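Local coordinates for protein D-alanyl-lipoteichoic acid synthetase (Streptococcus pneumoniae, PDB 3BMA) that probably takes part in the D-alanylation of lipoteichoic acid during cell wall biogenesis, as a member of the DltD family, at residues N204-K207 / H208-Y212. The protein carries 1 engineered substitution. Numbering follows the deposited sequence.
Sequences NYDK and HVAKY
The carbonyl oxygen of Y205 accepts two backbone bonds from the next turn, an i+4 bond from V209 N at 2.9 Å and an i+5 bond from A210 N at 3.2 Å, while K211 N adds a weak bond to D206 O (3.0 Å), again five residues apart. With CG anti to the backbone N (chi1 -167°), the Y205 ring swings back toward the following turn and presents one face to V209, whose CB sits 4.2 Å from the ring centroid in a CH-pi contact. The CG1 branch of V209 continues toward the phenol end, 3.9 Å from Y205 CZ. V19 packs against both residues. The i+5 bond of A210 belongs to a wider pi-type turn at 208-210, within a surface helix of this SGNH-hydrolase-clan fold with its parallel sheet. One residue along from the Y205-V209 pair, A210 CB lies beside the D206 carboxylate, 4.0 Å from OD2. The bent K211 chain leads NZ back to 4.0 Å from D206 OD1, beyond salt-bridge range. N204 and H208 meet with amide and imidazole planes 65° apart, while the H208 ring stacks on F55 and its NE2 shares a weak hydrogen bond with R54.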
ATOM      1  N   ASN C 204      17.883 -40.169 -10.800  1.00 82.68           N
ATOM      2  CA  ASN C 204      17.383 -40.443  -9.455  1.00 78.04           C
ATOM      3  C   ASN C 204      16.194 -41.412  -9.400  1.00 76.43           C
ATOM      4  O   ASN C 204      16.026 -42.125  -8.411  1.00 75.99           O
ATOM      5  CB  ASN C 204      17.037 -39.130  -8.748  1.00 78.37           C
ATOM      6  CG  ASN C 204      17.219 -39.208  -7.246  1.00 80.17           C
ATOM      7  OD1 ASN C 204      16.438 -39.850  -6.544  1.00 82.09           O
ATOM      8  ND2 ASN C 204      18.251 -38.541  -6.742  1.00 77.25           N
ATOM      9  N   TYR C 205      15.379 -41.438 -10.455  1.00 74.27           N
ATOM     10  CA  TYR C 205      14.243 -42.365 -10.536  1.00 70.43           C
ATOM     11  C   TYR C 205      14.703 -43.788 -10.832  1.00 71.18           C
ATOM     12  O   TYR C 205      14.195 -44.739 -10.240  1.00 71.70           O
ATOM     13  CB  TYR C 205      13.220 -41.927 -11.597  1.00 68.52           C
ATOM     14  CG  TYR C 205      11.897 -42.670 -11.511  1.00 65.90           C
ATOM     15  CD1 TYR C 205      10.866 -42.191 -10.713  1.00 66.34           C
ATOM     16  CD2 TYR C 205      11.680 -43.853 -12.227  1.00 64.83           C
ATOM     17  CE1 TYR C 205       9.656 -42.864 -10.614  1.00 69.84           C
ATOM     18  CE2 TYR C 205      10.471 -44.537 -12.135  1.00 61.13           C
ATOM     19  CZ  TYR C 205       9.463 -44.033 -11.327  1.00 64.52           C
ATOM     20  OH  TYR C 205       8.258 -44.688 -11.224  1.00 66.20           O
ATOM     21  N   ASP C 206      15.646 -43.923 -11.761  1.00 71.74           N
ATOM     22  CA  ASP C 206      16.125 -45.231 -12.196  1.00 74.74           C
ATOM     23  C   ASP C 206      16.929 -45.962 -11.129  1.00 76.50           C
ATOM     24  O   ASP C 206      16.655 -47.126 -10.848  1.00 76.98           O
ATOM     25  CB  ASP C 206      16.921 -45.120 -13.498  1.00 76.96           C
ATOM     26  CG  ASP C 206      16.038 -45.194 -14.731  1.00 80.51           C
ATOM     27  OD1 ASP C 206      16.427 -45.891 -15.693  1.00 82.39           O
ATOM     28  OD2 ASP C 206      14.953 -44.567 -14.737  1.00 80.51           O
ATOM     29  N   LYS C 207      17.890 -45.265 -10.521  1.00 78.84           N
ATOM     30  CA  LYS C 207      18.759 -45.844  -9.490  1.00 81.73           C
ATOM     31  C   LYS C 207      18.038 -46.199  -8.183  1.00 80.74           C
ATOM     32  O   LYS C 207      18.520 -47.034  -7.414  1.00 84.91           O
ATOM     33  CB  LYS C 207      19.939 -44.913  -9.196  1.00 82.49           C
ATOM     34  CG  LYS C 207      21.049 -44.962 -10.235  1.00 87.73           C
ATOM     35  CD  LYS C 207      22.237 -44.109  -9.814  1.00 87.69           C
ATOM     36  CE  LYS C 207      23.346 -44.154 -10.855  1.00 92.63           C
ATOM     37  NZ  LYS C 207      24.509 -43.309 -10.464  1.00 92.37           N
ATOM     38  N   HIS C 208      16.887 -45.575  -7.942  1.00 77.49           N
ATOM     39  CA  HIS C 208      16.147 -45.780  -6.700  1.00 75.09           C
ATOM     40  C   HIS C 208      14.868 -46.611  -6.843  1.00 71.61           C
ATOM     41  O   HIS C 208      14.544 -47.397  -5.953  1.00 72.76           O
ATOM     42  CB  HIS C 208      15.833 -44.438  -6.035  1.00 78.01           C
ATOM     43  CG  HIS C 208      17.043 -43.723  -5.510  1.00 85.83           C
ATOM     44  ND1 HIS C 208      17.187 -42.356  -5.581  1.00 88.48           N
ATOM     45  CD2 HIS C 208      18.162 -44.188  -4.904  1.00 90.16           C
ATOM     46  CE1 HIS C 208      18.341 -42.007  -5.040  1.00 90.77           C
ATOM     47  NE2 HIS C 208      18.953 -43.101  -4.623  1.00 89.99           N
ATOM     48  N   VAL C 209      14.147 -46.438  -7.949  1.00 68.51           N
ATOM     49  CA  VAL C 209      12.862 -47.120  -8.143  1.00 64.68           C
ATOM     50  C   VAL C 209      12.893 -48.179  -9.252  1.00 67.06           C
ATOM     51  O   VAL C 209      12.569 -49.342  -8.999  1.00 67.11           O
ATOM     52  CB  VAL C 209      11.690 -46.115  -8.360  1.00 61.34           C
ATOM     53  CG1 VAL C 209      10.397 -46.833  -8.748  1.00 56.11           C
ATOM     54  CG2 VAL C 209      11.461 -45.297  -7.108  1.00 58.52           C
ATOM     55  N   ALA C 210      13.299 -47.779 -10.458  1.00 68.02           N
ATOM     56  CA  ALA C 210      13.216 -48.637 -11.652  1.00 68.33           C
ATOM     57  C   ALA C 210      14.112 -49.881 -11.634  1.00 70.73           C
ATOM     58  O   ALA C 210      13.784 -50.889 -12.269  1.00 75.25           O
ATOM     59  CB  ALA C 210      13.462 -47.820 -12.919  1.00 64.85           C
ATOM     60  N   LYS C 211      15.230 -49.811 -10.912  1.00 71.55           N
ATOM     61  CA  LYS C 211      16.166 -50.936 -10.823  1.00 72.40           C
ATOM     62  C   LYS C 211      15.683 -52.065  -9.908  1.00 71.47           C
ATOM     63  O   LYS C 211      16.044 -53.227 -10.109  1.00 71.49           O
ATOM     64  CB  LYS C 211      17.568 -50.466 -10.403  1.00 74.67           C
ATOM     65  CG  LYS C 211      18.382 -49.724 -11.486  1.00 82.41           C
ATOM     66  CD  LYS C 211      19.006 -50.640 -12.550  1.00 87.51           C
ATOM     67  CE  LYS C 211      18.224 -50.633 -13.866  1.00 87.36           C
ATOM     68  NZ  LYS C 211      18.194 -49.295 -14.526  1.00 87.58           N
ATOM     69  N   TYR C 212      14.865 -51.722  -8.914  1.00 69.11           N
ATOM     70  CA  TYR C 212      14.324 -52.711  -7.975  1.00 67.73           C
ATOM     71  C   TYR C 212      13.004 -53.343  -8.446  1.00 69.99           C
ATOM     72  O   TYR C 212      12.463 -54.231  -7.780  1.00 72.46           O
ATOM     73  CB  TYR C 212      14.152 -52.099  -6.580  1.00 65.01           C
ATOM     74  CG  TYR C 212      15.448 -51.738  -5.888  1.00 60.23           C
ATOM     75  CD1 TYR C 212      16.224 -52.715  -5.269  1.00 57.98           C
ATOM     76  CD2 TYR C 212      15.892 -50.418  -5.843  1.00 61.88           C
ATOM     77  CE1 TYR C 212      17.416 -52.390  -4.631  1.00 62.55           C
ATOM     78  CE2 TYR C 212      17.084 -50.078  -5.202  1.00 60.34           C
ATOM     79  CZ  TYR C 212      17.839 -51.070  -4.597  1.00 62.73           C
ATOM     80  OH  TYR C 212      19.018 -50.747  -3.963  1.00 61.84           O
TER